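Local atomic coordinates of dATP pyrophosphohydrolase (Escherichia coli, PDB entry 2O5W), a protein that probably hydrolyses dihydroneopterin triphosphate to the monophosphate and pyrophosphate for folate biosynthesis, and also cleaves nucleoside triphosphates, preferably dATP. Residues 14-19 / 37-42; 60-65 / 114-119. One frame throughout, in Å; residues are numbered along the deposited sequence.

Interaction 1: 14-19 / 37-42; sequences VVIYAQ and QSVTGS. With NA (sodium ion), chain H; PPV (pyrophosphate), chain I.
Val14 pairs with Val39 where two antiparallel strands, 10-18 and 36-42, meet as neighbours in the mixed sheet of the Nudix fold. The two residues form an antiparallel hydrogen-bonded pair. Val14 N donates to Val39 O over 2.7 Å, while the return bond from Val39 N to Val14 O, at 3.5 Å, is weak. Both side chains leave the sheet on the same face, with CB of Val14 lying 4.2 Å from CB of Val39, and this face is covered by helix 49-61: Ala53 and Val57 meet Val14, and Glu56 and Glu60 meet Val39. Val15 points away from strand 36-42 and packs on Ala141 and Val146 of helix 136-147, so that the sheet is sandwiched between the two helices. Across from it, Ser38 brings its CB to 3.3 Å from the carbonyl oxygen of Val14, and its OG is taken up by a hydrogen bond with Asn138 of helix 136-147. Ile16 returns to the face of Val14. With CG1 beside its own backbone N (chi1 -54°), it reaches back along the strand, and its CD1 approaches CG2 of Val39 to 3.5 Å, the two side chains meeting at a slant. Beyond Ile16 the strands part, and the last residues of 14-19 do not touch 37-42. In the other direction strand 36-42 runs on into the Nudix box and the substrate site. Thr40, inferred by similarity to bind substrate, contributes both backbone and side chain: its carbonyl oxygen binds the sodium ion at 2.6 Å, and OG1, set between the backbone N and the carbonyl carbon (chi1 63°), donates a hydrogen bond to pyrophosphate O22 over 2.6 Å.

Interaction 2: 60-65 / 114-119; sequences EVTIDV and VFTEHL. With NA (sodium ion), chain H.
Glu60 CG stands anti to the carbonyl carbon (chi1 -83°) and the chain beyond it is extended, which carries the carboxylate past Glu117 to the CE1 edge of the His118 ring. Glu117, by contrast, bends at chi2 (141°) and lays OE1 3.1 Å from CG of Glu60, the two side chains crossing nearly at right angles. The Glu60 carboxylate is turned almost perpendicular to the imidazole; its OE2 lies 3.4 Å from CE1 of His118 and binds the sodium ion at 2.5 Å. Near the C-terminal end of helix 49-61, the Glu60 carbonyl oxygen receives a weak bond from Thr116 N and a bond from a water at 2.6 Å. That same water accepts from Glu117 N and lies 2.6 Å from His118 ND1, in the plane of the ring, so one molecule ties the helix end to the loop. Just past the helix, Thr62, with positive phi, donates a hydrogen bond from OG1 to Val114 O over 2.7 Å, lying in the carbonyl plane. A samarium ion lies about 3 Å from the Glu117 side chain, consistent with the glutamate-lined metal site of Nudix hydrolases, to which Glu60 and Glu117 are assigned by similarity.

How the interactions relate
The two interactions lie in series along the chain, interaction 1 closing before interaction 2 opens, with centres about 11 Å apart. Strand 36-42 leads at its end into the Nudix box, a loop-helix-loop motif whose helix is 49-61; this helix, packed on one face of the sheet, is shared by both: it covers Val14 and Val39 and supplies Glu60. They also touch directly. Gln37 OE1 of interaction 1 lies 3.2 Å from His118 NE2 of interaction 2, a probable hydrogen bond, and the side chains of Val39 and Val61 pack together. The sodium ion is shared, through Thr40 O and Glu60 OE2. The buried sheet core thus runs directly into the metal and pyrophosphate site, with loop 114-119 closing over the helix end.

Interaction 1: 14-19 / 37-42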
ATOM      1  N   VAL A  14       0.272  -3.260  -0.966  1.00 23.34           N
ATOM      2  CA  VAL A  14      -0.302  -4.388  -0.223  1.00 22.96           C
ATOM      3  C   VAL A  14      -1.752  -4.107   0.192  1.00 23.26           C
ATOM      4  O   VAL A  14      -2.026  -3.311   1.098  1.00 23.34           O
ATOM      5  CB  VAL A  14       0.551  -4.793   1.031  1.00 22.91           C
ATOM      6  CG1 VAL A  14      -0.036  -6.036   1.709  1.00 22.26           C
ATOM      7  CG2 VAL A  14       2.006  -5.035   0.665  1.00 21.95           C
ATOM      8  N   VAL A  15      -2.683  -4.781  -0.464  1.00 23.63           N
ATOM      9  CA  VAL A  15      -4.099  -4.627  -0.140  1.00 24.05           C
ATOM     10  C   VAL A  15      -4.479  -5.471   1.087  1.00 24.26           C
ATOM     11  O   VAL A  15      -4.712  -6.676   0.977  1.00 24.10           O
ATOM     12  CB  VAL A  15      -5.000  -4.961  -1.358  1.00 24.14           C
ATOM     13  CG1 VAL A  15      -6.478  -4.862  -0.984  1.00 23.81           C
ATOM     14  CG2 VAL A  15      -4.677  -4.027  -2.530  1.00 23.92           C
ATOM     15  N   ILE A  16      -4.518  -4.820   2.248  1.00 24.53           N
ATOM     16  CA  ILE A  16      -4.965  -5.446   3.488  1.00 25.07           C
ATOM     17  C   ILE A  16      -6.481  -5.385   3.581  1.00 25.43           C
ATOM     18  O   ILE A  16      -7.082  -4.340   3.336  1.00 25.53           O
ATOM     19  CB  ILE A  16      -4.363  -4.738   4.727  1.00 25.19           C
ATOM     20  CG1 ILE A  16      -2.840  -4.663   4.611  1.00 24.87           C
ATOM     21  CG2 ILE A  16      -4.768  -5.451   6.028  1.00 25.36           C
ATOM     22  CD1 ILE A  16      -2.280  -3.356   5.070  1.00 23.54           C
ATOM     23  N   TYR A  17      -7.100  -6.510   3.923  1.00 26.04           N
ATOM     24  CA  TYR A  17      -8.536  -6.543   4.215  1.00 26.88           C
ATOM     25  C   TYR A  17      -8.832  -7.622   5.250  1.00 27.16           C
ATOM     26  O   TYR A  17      -8.059  -8.565   5.410  1.00 27.31           O
ATOM     27  CB  TYR A  17      -9.374  -6.744   2.940  1.00 26.94           C
ATOM     28  CG  TYR A  17      -9.143  -8.069   2.244  1.00 28.21           C
ATOM     29  CD1 TYR A  17      -7.958  -8.318   1.540  1.00 29.29           C
ATOM     30  CD2 TYR A  17     -10.108  -9.075   2.283  1.00 27.83           C
ATOM     31  CE1 TYR A  17      -7.747  -9.535   0.906  1.00 28.80           C
ATOM     32  CE2 TYR A  17      -9.900 -10.283   1.653  1.00 27.27           C
ATOM     33  CZ  TYR A  17      -8.722 -10.506   0.971  1.00 28.07           C
ATOM     34  OH  TYR A  17      -8.515 -11.705   0.341  1.00 29.56           O
ATOM     35  N   ALA A  18      -9.941  -7.468   5.964  1.00 27.64           N
ATOM     36  CA  ALA A  18     -10.322  -8.433   6.987  1.00 28.11           C
ATOM     37  C   ALA A  18     -11.167  -9.542   6.375  1.00 28.46           C
ATOM     38  O   ALA A  18     -12.136  -9.282   5.668  1.00 28.59           O
ATOM     39  CB  ALA A  18     -11.060  -7.752   8.113  1.00 28.00           C
ATOM     40  N   GLN A  19     -10.777 -10.779   6.650  1.00 28.97           N
ATOM     41  CA  GLN A  19     -11.493 -11.954   6.171  1.00 29.63           C
ATOM     42  C   GLN A  19     -12.954 -12.010   6.645  1.00 29.74           C
ATOM     43  O   GLN A  19     -13.848 -12.341   5.867  1.00 29.45           O
ATOM     44  CB  GLN A  19     -10.739 -13.225   6.582  1.00 29.62           C
ATOM     45  CG  GLN A  19     -11.271 -14.506   5.973  1.00 31.18           C
ATOM     46  CD  GLN A  19     -11.500 -14.410   4.464  1.00 34.51           C
ATOM     47  OE1 GLN A  19     -12.510 -14.900   3.954  1.00 35.76           O
ATOM     48  NE2 GLN A  19     -10.559 -13.789   3.743  1.00 35.30           N
ATOM     49  N   GLN A  37      -5.084   5.362   1.136  1.00 20.39           N
ATOM     50  CA  GLN A  37      -4.428   4.273   0.410  1.00 20.83           C
ATOM     51  C   GLN A  37      -4.212   3.034   1.268  1.00 21.02           C
ATOM     52  O   GLN A  37      -4.352   3.070   2.492  1.00 21.43           O
ATOM     53  CB  GLN A  37      -3.053   4.730  -0.093  1.00 21.09           C
ATOM     54  CG  GLN A  37      -2.065   5.083   1.036  1.00 22.23           C
ATOM     55  CD  GLN A  37      -0.589   5.153   0.609  1.00 23.31           C
ATOM     56  OE1 GLN A  37       0.303   5.170   1.465  1.00 23.13           O
ATOM     57  NE2 GLN A  37      -0.330   5.201  -0.699  1.00 22.69           N
ATOM     58  N   SER A  38      -3.841   1.944   0.609  1.00 20.94           N
ATOM     59  CA  SER A  38      -3.353   0.753   1.276  1.00 20.68           C
ATOM     60  C   SER A  38      -1.855   0.965   1.533  1.00 21.14           C
ATOM     61  O   SER A  38      -1.337   2.062   1.296  1.00 21.34           O
ATOM     62  CB  SER A  38      -3.562  -0.464   0.378  1.00 20.59           C
ATOM     63  OG  SER A  38      -4.862  -0.502  -0.175  1.00 19.22           O
ATOM     64  N   VAL A  39      -1.163  -0.079   1.993  1.00 21.12           N
ATOM     65  CA  VAL A  39       0.273  -0.005   2.269  1.00 21.26           C
ATOM     66  C   VAL A  39       1.094   0.014   0.982  1.00 21.56           C
ATOM     67  O   VAL A  39       1.013  -0.912   0.170  1.00 21.66           O
ATOM     68  CB  VAL A  39       0.741  -1.186   3.174  1.00 21.57           C
ATOM     69  CG1 VAL A  39       2.260  -1.371   3.124  1.00 20.93           C
ATOM     70  CG2 VAL A  39       0.259  -0.996   4.617  1.00 21.33           C
ATOM     71  N   THR A  40       1.881   1.075   0.806  1.00 21.74           N
ATOM     72  CA  THR A  40       2.835   1.179  -0.302  1.00 21.98           C
ATOM     73  C   THR A  40       4.248   1.455   0.196  1.00 22.30           C
ATOM     74  O   THR A  40       4.449   1.874   1.328  1.00 22.53           O
ATOM     75  CB  THR A  40       2.467   2.307  -1.296  1.00 21.65           C
ATOM     76  OG1 THR A  40       2.514   3.565  -0.627  1.00 21.57           O
ATOM     77  CG2 THR A  40       1.087   2.111  -1.869  1.00 21.30           C
ATOM     78  N   GLY A  41       5.226   1.243  -0.672  1.00 22.84           N
ATOM     79  CA  GLY A  41       6.613   1.542  -0.354  1.00 23.34           C
ATOM     80  C   GLY A  41       7.530   1.121  -1.481  1.00 24.03           C
ATOM     81  O   GLY A  41       7.225   0.202  -2.230  1.00 24.00           O
ATOM     82  N   SER A  42       8.657   1.808  -1.608  1.00 24.88           N
ATOM     83  CA  SER A  42       9.675   1.418  -2.561  1.00 25.71           C
ATOM     84  C   SER A  42      10.280   0.067  -2.205  1.00 26.45           C
ATOM     85  O   SER A  42      10.331  -0.345  -1.032  1.00 26.07           O
ATOM     86  CB  SER A  42      10.776   2.464  -2.628  1.00 25.45           C
ATOM     87  OG  SER A  42      10.219   3.747  -2.844  1.00 27.60           O
TER
HETATM   88 NA    NA H 171       5.625   3.804   2.672  1.00 44.77          NA
HETATM   89  O11 PPV I 163       7.682   6.092   2.637  1.00 79.10           O
HETATM   90  P1  PPV I 163       7.833   5.291   1.326  1.00 79.48           P
HETATM   91  O21 PPV I 163       8.444   6.188   0.270  1.00 79.68           O
HETATM   92  O31 PPV I 163       8.756   4.096   1.554  1.00 79.11           O
HETATM   93  OPP PPV I 163       6.384   4.786   0.808  1.00 78.47           O
HETATM   94  P2  PPV I 163       5.344   5.823   0.130  1.00 77.19           P
HETATM   95  O12 PPV I 163       5.600   7.204   0.689  1.00 77.36           O
HETATM   96  O22 PPV I 163       3.900   5.426   0.481  1.00 77.33           O
HETATM   97  O32 PPV I 163       5.517   5.813  -1.372  1.00 77.03           O

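Interaction 2: 60-65 / 114-119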
ATOM      1  N   GLU A  60       4.698   0.210   8.456  1.00 37.45           N
ATOM      2  CA  GLU A  60       3.571   1.123   8.304  1.00 37.54           C
ATOM      3  C   GLU A  60       2.406   0.840   9.243  1.00 37.25           C
ATOM      4  O   GLU A  60       1.757   1.775   9.715  1.00 37.37           O
ATOM      5  CB  GLU A  60       3.072   1.129   6.860  1.00 37.83           C
ATOM      6  CG  GLU A  60       3.853   2.030   5.925  1.00 39.30           C
ATOM      7  CD  GLU A  60       3.100   2.322   4.633  1.00 41.19           C
ATOM      8  OE1 GLU A  60       2.062   1.677   4.383  1.00 41.51           O
ATOM      9  OE2 GLU A  60       3.540   3.201   3.862  1.00 42.54           O
ATOM     10  N   VAL A  61       2.133  -0.436   9.503  1.00 36.82           N
ATOM     11  CA  VAL A  61       0.950  -0.808  10.279  1.00 36.45           C
ATOM     12  C   VAL A  61       1.221  -1.794  11.417  1.00 36.29           C
ATOM     13  O   VAL A  61       0.283  -2.353  11.994  1.00 36.08           O
ATOM     14  CB  VAL A  61      -0.211  -1.315   9.374  1.00 36.26           C
ATOM     15  CG1 VAL A  61      -0.728  -0.204   8.502  1.00 36.17           C
ATOM     16  CG2 VAL A  61       0.219  -2.486   8.519  1.00 36.54           C
ATOM     17  N   THR A  62       2.501  -1.988  11.743  1.00 36.31           N
ATOM     18  CA  THR A  62       2.933  -2.885  12.838  1.00 36.33           C
ATOM     19  C   THR A  62       2.207  -4.240  12.861  1.00 36.50           C
ATOM     20  O   THR A  62       1.387  -4.510  13.743  1.00 36.74           O
ATOM     21  CB  THR A  62       2.808  -2.208  14.222  1.00 35.98           C
ATOM     22  OG1 THR A  62       3.127  -0.817  14.108  1.00 35.98           O
ATOM     23  CG2 THR A  62       3.751  -2.862  15.214  1.00 36.19           C
ATOM     24  N   ILE A  63       2.500  -5.073  11.869  1.00 36.61           N
ATOM     25  CA  ILE A  63       1.952  -6.419  11.777  1.00 36.83           C
ATOM     26  C   ILE A  63       3.059  -7.293  11.221  1.00 37.18           C
ATOM     27  O   ILE A  63       3.538  -7.068  10.116  1.00 37.18           O
ATOM     28  CB  ILE A  63       0.709  -6.498  10.848  1.00 36.71           C
ATOM     29  CG1 ILE A  63      -0.478  -5.718  11.430  1.00 36.32           C
ATOM     30  CG2 ILE A  63       0.302  -7.959  10.615  1.00 37.17           C
ATOM     31  CD1 ILE A  63      -1.511  -5.285  10.390  1.00 35.08           C
ATOM     32  N   ASP A  64       3.488  -8.275  12.000  1.00 37.85           N
ATOM     33  CA  ASP A  64       4.536  -9.152  11.533  1.00 38.51           C
ATOM     34  C   ASP A  64       3.893 -10.369  10.888  1.00 39.12           C
ATOM     35  O   ASP A  64       3.411 -11.275  11.570  1.00 39.21           O
ATOM     36  CB  ASP A  64       5.490  -9.534  12.664  1.00 38.39           C
ATOM     37  CG  ASP A  64       6.834 -10.021  12.154  1.00 38.58           C
ATOM     38  OD1 ASP A  64       6.918 -10.510  11.003  1.00 39.42           O
ATOM     39  OD2 ASP A  64       7.819  -9.916  12.907  1.00 38.39           O
ATOM     40  N   VAL A  65       3.868 -10.347   9.557  1.00 39.74           N
ATOM     41  CA  VAL A  65       3.363 -11.443   8.739  1.00 40.39           C
ATOM     42  C   VAL A  65       3.917 -12.784   9.221  1.00 40.96           C
ATOM     43  O   VAL A  65       3.163 -13.739   9.407  1.00 40.96           O
ATOM     44  CB  VAL A  65       3.724 -11.217   7.246  1.00 40.42           C
ATOM     45  CG1 VAL A  65       3.464 -12.475   6.406  1.00 40.75           C
ATOM     46  CG2 VAL A  65       2.960 -10.025   6.693  1.00 40.20           C
ATOM     47  N   VAL A 114      -1.692   0.088  14.797  1.00 39.22           N
ATOM     48  CA  VAL A 114      -0.667   1.003  15.283  1.00 39.22           C
ATOM     49  C   VAL A 114       0.125   1.518  14.080  1.00 39.19           C
ATOM     50  O   VAL A 114       1.247   1.079  13.807  1.00 39.38           O
ATOM     51  CB  VAL A 114       0.275   0.330  16.330  1.00 39.27           C
ATOM     52  CG1 VAL A 114       1.105   1.377  17.067  1.00 39.30           C
ATOM     53  CG2 VAL A 114      -0.525  -0.506  17.324  1.00 39.10           C
ATOM     54  N   PHE A 115      -0.490   2.439  13.347  1.00 39.19           N
ATOM     55  CA  PHE A 115       0.158   3.109  12.215  1.00 38.98           C
ATOM     56  C   PHE A 115       1.253   4.045  12.717  1.00 38.91           C
ATOM     57  O   PHE A 115       1.114   4.671  13.768  1.00 38.88           O
ATOM     58  CB  PHE A 115      -0.873   3.888  11.386  1.00 38.86           C
ATOM     59  CG  PHE A 115      -1.694   4.852  12.191  1.00 38.43           C
ATOM     60  CD1 PHE A 115      -2.832   4.425  12.863  1.00 38.41           C
ATOM     61  CD2 PHE A 115      -1.322   6.188  12.287  1.00 38.25           C
ATOM     62  CE1 PHE A 115      -3.587   5.314  13.618  1.00 38.74           C
ATOM     63  CE2 PHE A 115      -2.068   7.085  13.039  1.00 37.99           C
ATOM     64  CZ  PHE A 115      -3.203   6.650  13.703  1.00 38.38           C
ATOM     65  N   THR A 116       2.335   4.142  11.956  1.00 38.98           N
ATOM     66  CA  THR A 116       3.504   4.899  12.398  1.00 38.97           C
ATOM     67  C   THR A 116       3.806   6.083  11.493  1.00 38.93           C
ATOM     68  O   THR A 116       4.385   7.072  11.942  1.00 39.08           O
ATOM     69  CB  THR A 116       4.764   4.016  12.446  1.00 38.98           C
ATOM     70  OG1 THR A 116       4.946   3.398  11.167  1.00 39.04           O
ATOM     71  CG2 THR A 116       4.644   2.947  13.534  1.00 38.58           C
ATOM     72  N   GLU A 117       3.418   5.974  10.225  1.00 38.75           N
ATOM     73  CA  GLU A 117       3.764   6.981   9.219  1.00 38.46           C
ATOM     74  C   GLU A 117       2.552   7.732   8.703  1.00 37.94           C
ATOM     75  O   GLU A 117       2.692   8.716   7.971  1.00 38.45           O
ATOM     76  CB  GLU A 117       4.484   6.323   8.044  1.00 38.55           C
ATOM     77  CG  GLU A 117       5.936   5.982   8.317  1.00 39.42           C
ATOM     78  CD  GLU A 117       6.335   4.649   7.717  1.00 41.66           C
ATOM     79  OE1 GLU A 117       5.822   4.298   6.621  1.00 41.84           O
ATOM     80  OE2 GLU A 117       7.155   3.942   8.353  1.00 42.30           O
ATOM     81  N   HIS A 118       1.368   7.266   9.080  1.00 36.91           N
ATOM     82  CA  HIS A 118       0.129   7.818   8.561  1.00 35.93           C
ATOM     83  C   HIS A 118      -0.622   8.589   9.631  1.00 35.54           C
ATOM     84  O   HIS A 118      -0.306   8.509  10.817  1.00 35.08           O
ATOM     85  CB  HIS A 118      -0.751   6.708   7.971  1.00 35.87           C
ATOM     86  CG  HIS A 118      -0.242   6.161   6.674  1.00 35.36           C
ATOM     87  ND1 HIS A 118       0.796   5.258   6.601  1.00 34.90           N
ATOM     88  CD2 HIS A 118      -0.627   6.392   5.397  1.00 35.04           C
ATOM     89  CE1 HIS A 118       1.031   4.960   5.336  1.00 34.69           C
ATOM     90  NE2 HIS A 118       0.179   5.633   4.585  1.00 34.29           N
ATOM     91  N   LEU A 119      -1.623   9.338   9.189  1.00 35.24           N
ATOM     92  CA  LEU A 119      -2.387  10.202  10.065  1.00 34.83           C
ATOM     93  C   LEU A 119      -3.500   9.430  10.754  1.00 34.92           C
ATOM     94  O   LEU A 119      -3.784   9.670  11.925  1.00 34.90           O
ATOM     95  CB  LEU A 119      -2.955  11.376   9.268  1.00 34.59           C
ATOM     96  CG  LEU A 119      -2.151  12.675   9.146  1.00 34.20           C
ATOM     97  CD1 LEU A 119      -0.650  12.467   9.195  1.00 33.78           C
ATOM     98  CD2 LEU A 119      -2.547  13.439   7.882  1.00 34.43           C
TER
HETATM   99 NA    NA H 171       5.625   3.804   2.672  1.00 44.77          NA
HETATM  100  O   HOH W   1       1.446   4.226   8.936  1.00 27.17           O